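Local coordinates for lysyl oxidase (Pichia pastoris, PDB 1W7C), which is a copper- and topaquinone-containing amine oxidase that probably oxidises primary amines, including the side-chain amino groups of lysine, at residues Q595-S600 with L612-A617; A617-T620 with P626-N629. All coordinates share one frame; numbering follows the deposited sequence.

Contact 1 (Q595-S600 with L612-A617)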
loop_
_atom_site.group_PDB
_atom_site.type_symbol
_atom_site.label_atom_id
_atom_site.label_comp_id
_atom_site.label_asym_id
_atom_site.label_seq_id
_atom_site.Cartn_x
_atom_site.Cartn_y
_atom_site.Cartn_z
ATOM N N GLN A 595 -20.443 11.998 -14.284
ATOM C CA GLN A 595 -19.410 11.467 -13.387
ATOM C C GLN A 595 -18.254 12.459 -13.271
ATOM O O GLN A 595 -17.079 12.070 -13.300
ATOM C CB GLN A 595 -18.906 10.117 -13.872
ATOM C CG GLN A 595 -19.979 9.079 -14.095
ATOM C CD GLN A 595 -20.668 8.627 -12.844
ATOM O OE1 GLN A 595 -20.327 9.049 -11.728
ATOM N NE2 GLN A 595 -21.601 7.667 -13.001
ATOM N N ASN A 596 -18.569 13.743 -13.094
ATOM C CA ASN A 596 -17.559 14.797 -13.181
ATOM C C ASN A 596 -16.578 14.899 -12.005
ATOM O O ASN A 596 -15.630 15.631 -12.052
ATOM C CB ASN A 596 -18.239 16.134 -13.416
ATOM C CG ASN A 596 -18.804 16.288 -14.808
ATOM O OD1 ASN A 596 -18.279 15.700 -15.770
ATOM N ND2 ASN A 596 -19.805 17.170 -14.942
ATOM N N TRP A 597 -16.819 14.122 -10.948
ATOM C CA TRP A 597 -15.920 13.976 -9.815
ATOM C C TRP A 597 -14.689 13.129 -10.118
ATOM O O TRP A 597 -13.745 13.160 -9.342
ATOM C CB TRP A 597 -16.687 13.293 -8.644
ATOM C CG TRP A 597 -17.308 11.992 -9.023
ATOM C CD1 TRP A 597 -18.556 11.835 -9.535
ATOM C CD2 TRP A 597 -16.663 10.746 -9.139
ATOM N NE1 TRP A 597 -18.744 10.538 -9.916
ATOM C CE2 TRP A 597 -17.586 9.845 -9.675
ATOM C CE3 TRP A 597 -15.397 10.261 -8.769
ATOM C CZ2 TRP A 597 -17.287 8.501 -9.875
ATOM C CZ3 TRP A 597 -15.123 8.907 -8.945
ATOM C CH2 TRP A 597 -16.063 8.055 -9.490
ATOM N N ALA A 598 -14.692 12.390 -11.236
ATOM C CA ALA A 598 -13.702 11.322 -11.452
ATOM C C ALA A 598 -12.439 11.765 -12.200
ATOM O O ALA A 598 -11.613 10.953 -12.540
ATOM C CB ALA A 598 -14.352 10.148 -12.135
ATOM N N ARG A 599 -12.272 13.074 -12.357
ATOM C CA ARG A 599 -11.265 13.667 -13.217
ATOM C C ARG A 599 -10.008 14.188 -12.511
ATOM O O ARG A 599 -9.050 14.536 -13.204
ATOM C CB ARG A 599 -11.877 14.824 -14.006
ATOM C CG ARG A 599 -12.491 15.938 -13.149
ATOM C CD ARG A 599 -13.231 16.955 -13.973
ATOM N NE ARG A 599 -14.006 17.888 -13.132
ATOM C CZ ARG A 599 -13.509 18.979 -12.596
ATOM N NH1 ARG A 599 -12.267 19.362 -12.822
ATOM N NH2 ARG A 599 -14.297 19.742 -11.872
ATOM N N SER A 600 -10.030 14.198 -11.171
ATOM C CA SER A 600 -8.888 14.599 -10.356
ATOM C C SER A 600 -8.809 13.632 -9.203
ATOM O O SER A 600 -9.722 12.856 -8.981
ATOM C CB SER A 600 -9.067 16.028 -9.834
ATOM O OG SER A 600 -9.219 16.889 -10.960
ATOM N N LEU A 612 -25.470 16.398 -0.892
ATOM C CA LEU A 612 -25.518 15.168 -0.174
ATOM C C LEU A 612 -24.606 14.129 -0.781
ATOM O O LEU A 612 -23.934 13.380 -0.062
ATOM C CB LEU A 612 -26.967 14.675 -0.211
ATOM C CG LEU A 612 -27.202 13.263 0.318
ATOM C CD1 LEU A 612 -26.867 13.185 1.783
ATOM C CD2 LEU A 612 -28.648 12.866 0.044
ATOM N N ARG A 613 -24.594 14.098 -2.107
ATOM C CA ARG A 613 -24.031 12.950 -2.831
ATOM C C ARG A 613 -23.484 13.396 -4.190
ATOM O O ARG A 613 -24.035 14.284 -4.827
ATOM C CB ARG A 613 -25.099 11.863 -3.014
ATOM C CG ARG A 613 -26.379 12.333 -3.719
ATOM C CD ARG A 613 -27.509 11.297 -3.596
ATOM N NE ARG A 613 -27.068 10.008 -4.101
ATOM C CZ ARG A 613 -27.578 8.850 -3.794
ATOM N NH1 ARG A 613 -28.662 8.811 -3.035
ATOM N NH2 ARG A 613 -27.026 7.752 -4.266
ATOM N N SER A 614 -22.382 12.758 -4.610
ATOM C CA SER A 614 -21.685 13.154 -5.820
ATOM C C SER A 614 -22.217 12.492 -7.097
ATOM O O SER A 614 -21.810 12.889 -8.179
ATOM C CB SER A 614 -20.214 12.867 -5.665
ATOM O OG SER A 614 -20.042 11.510 -5.333
ATOM N N SER A 615 -23.017 11.435 -6.948
ATOM C CA SER A 615 -23.717 10.774 -8.035
ATOM C C SER A 615 -25.032 10.291 -7.498
ATOM O O SER A 615 -25.288 10.425 -6.283
ATOM C CB SER A 615 -22.895 9.595 -8.572
ATOM O OG SER A 615 -23.478 9.078 -9.762
ATOM N N THR A 616 -25.873 9.755 -8.367
ATOM C CA THR A 616 -27.142 9.126 -7.967
ATOM C C THR A 616 -27.350 7.888 -8.793
ATOM O O THR A 616 -26.731 7.737 -9.845
ATOM C CB THR A 616 -28.357 10.089 -8.199
ATOM O OG1 THR A 616 -28.681 10.141 -9.583
ATOM C CG2 THR A 616 -28.104 11.486 -7.694
ATOM N N ALA A 617 -28.285 7.052 -8.385
ATOM C CA ALA A 617 -28.661 5.871 -9.152
ATOM C C ALA A 617 -29.354 6.253 -10.470
ATOM O O ALA A 617 -29.528 5.406 -11.319
ATOM C CB ALA A 617 -29.595 4.971 -8.342
#

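Contact 2 (A617-T620 with P626-N629)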
loop_
_atom_site.group_PDB
_atom_site.type_symbol
_atom_site.label_atom_id
_atom_site.label_comp_id
_atom_site.label_asym_id
_atom_site.label_seq_id
_atom_site.Cartn_x
_atom_site.Cartn_y
_atom_site.Cartn_z
ATOM N N ALA A 617 -28.285 7.052 -8.385
ATOM C CA ALA A 617 -28.661 5.871 -9.152
ATOM C C ALA A 617 -29.354 6.253 -10.470
ATOM O O ALA A 617 -29.528 5.406 -11.319
ATOM C CB ALA A 617 -29.595 4.971 -8.342
ATOM N N LEU A 618 -29.765 7.517 -10.559
ATOM C CA LEU A 618 -30.497 8.070 -11.669
ATOM C C LEU A 618 -29.601 8.852 -12.628
ATOM O O LEU A 618 -30.090 9.392 -13.621
ATOM C CB LEU A 618 -31.640 8.957 -11.129
ATOM C CG LEU A 618 -32.652 8.218 -10.241
ATOM C CD1 LEU A 618 -33.721 9.190 -9.759
ATOM C CD2 LEU A 618 -33.260 7.019 -11.001
ATOM N N ASN A 619 -28.287 8.876 -12.374
ATOM C CA ASN A 619 -27.383 9.657 -13.216
ATOM C C ASN A 619 -27.050 9.049 -14.577
ATOM O O ASN A 619 -26.934 9.762 -15.564
ATOM C CB ASN A 619 -26.036 9.933 -12.503
ATOM C CG ASN A 619 -25.997 11.281 -11.837
ATOM O OD1 ASN A 619 -27.000 11.700 -11.234
ATOM N ND2 ASN A 619 -24.829 11.919 -11.819
ATOM N N THR A 620 -26.856 7.726 -14.633
ATOM C CA THR A 620 -26.052 7.148 -15.713
ATOM C C THR A 620 -26.557 7.407 -17.130
ATOM O O THR A 620 -25.754 7.683 -18.024
ATOM C CB THR A 620 -25.814 5.654 -15.470
ATOM O OG1 THR A 620 -24.815 5.138 -16.354
ATOM C CG2 THR A 620 -27.040 4.785 -15.692
ATOM N N PRO A 626 -27.867 15.327 -15.724
ATOM C CA PRO A 626 -28.076 14.384 -14.625
ATOM C C PRO A 626 -28.643 15.042 -13.379
ATOM O O PRO A 626 -28.424 16.238 -13.166
ATOM C CB PRO A 626 -26.673 13.854 -14.356
ATOM C CG PRO A 626 -25.792 14.988 -14.737
ATOM C CD PRO A 626 -26.433 15.510 -16.023
ATOM N N PRO A 627 -29.375 14.283 -12.584
ATOM C CA PRO A 627 -29.834 14.769 -11.280
ATOM C C PRO A 627 -28.748 15.466 -10.488
ATOM O O PRO A 627 -29.003 16.581 -9.986
ATOM C CB PRO A 627 -30.396 13.522 -10.614
ATOM C CG PRO A 627 -30.913 12.720 -11.757
ATOM C CD PRO A 627 -29.881 12.925 -12.866
ATOM N N VAL A 628 -27.555 14.869 -10.420
ATOM C CA VAL A 628 -26.398 15.511 -9.818
ATOM C C VAL A 628 -25.294 15.664 -10.859
ATOM O O VAL A 628 -24.791 14.664 -11.421
ATOM C CB VAL A 628 -25.884 14.719 -8.608
ATOM C CG1 VAL A 628 -24.521 15.278 -8.152
ATOM C CG2 VAL A 628 -26.878 14.784 -7.456
ATOM N N ASN A 629 -24.929 16.920 -11.094
ATOM C CA ASN A 629 -23.714 17.257 -11.795
ATOM C C ASN A 629 -22.738 17.739 -10.735
ATOM O O ASN A 629 -22.929 18.795 -10.160
ATOM C CB ASN A 629 -23.972 18.314 -12.846
ATOM C CG ASN A 629 -22.722 18.635 -13.662
ATOM O OD1 ASN A 629 -21.599 18.516 -13.153
ATOM N ND2 ASN A 629 -22.904 19.048 -14.915
#

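Contact 1 (Q595-S600 with L612-A617)
The W597 indole meets the 612-617 loop obliquely, at its five-membered ring. CD1 lies 3.7 Å from S614 O, and S615 CB is more distant, 4.5 Å from W597 NE1. One indole face is lined within its own segment, toward the rim, by Q595 O and by A598 CB, the latter 3.4 Å above the plane. Both segments are loops of the copper amine oxidase enzyme domain, a large beta-sandwich fold, and they flank strand 602-606. W597 CG sits between its backbone N and carbonyl carbon (chi1 55°), which sends the ring toward S614 and S615. V491 and N493 of strand 488-498 and E339 of strand 329-344 also touch the indole.

No hydrogen bond spans the two segments. The polar groups are held in other ways. W597 NE1 donates to Q595 OE1 at 2.8 Å. The bond is bent at the hydrogen (145°), and OE1 lies slightly out of the ring plane. A bend in the Q595 chain at chi2 (-67°) brings its amide to the indole N-H. The same OE1 is 3.7 Å from S615 OG, a packing contact, since the S615 hydroxyl has its strongest polar partner in E339. S614 OG is hydrogen-bonded to N493 OD1. The side chains of Q595 and D358, the predicted catalytic proton acceptor, are about 8 Å apart. On the second segment, R613 curls over its own loop. Its NH2 forms a salt bridge with D316 OD2, while R613 NE donates to S615 O at 2.8 Å.

Contact 2 (A617-T620 with P626-N629)
N619 and P627 bury the most surface here, with L618 next. The N619 carboxamide turns its OD1 and ND2 to the backbone of V628. N619 ND2 donates to V628 O at 2.8 Å, and the acceptor lies somewhat out of the amide plane. V628 N reaches N619 OD1 in a nearly straight (168°) but long, weak bond of 3.3 Å. Each of these two amide atoms has a second partner: ND2 also bonds to T594 O, and OD1 to T616 OG1. Together these bonds, one of them weak, probably fix the rotation of the amide, although chi1 (-97°) is away from a staggered value. P626 CB packs above the amide plane, 3.7 Å from N619 CG. P627 CD comes 3.5 Å from N619 OD1, and P627 CG rests on L618 CB at 3.9 Å. Putting an alanine at N619 would probably leave V628 O and T594 O without this donor and let the proline-rich segment shift. V628 packs close to F633, a ligand of the second calcium site. The contact holds together a loop of the copper amine oxidase enzyme domain, between strands 602-606 and 642-654, just ahead of that calcium ligand.

How the contacts relate
The chain leaves strand 569-576 and runs through 595-600 into strand 602-606. It then returns at 612-617, where contact 1 closes a loop that contains this strand. At A617, shared by both contacts, the second loop begins. Contact 2 closes it over five residues, before the chain goes on through the calcium ligand F633 to strand 642-654. The two loops follow one another and neither nest nor cross. They still touch: N596 ND2 probably bonds to N629 OD1 at 2.9 Å, and T616 CG2 packs on V628 CG2. Contact 1 faces strands 329-344 and 488-498. Contact 2 reaches W57 of strand 53-61 and T121.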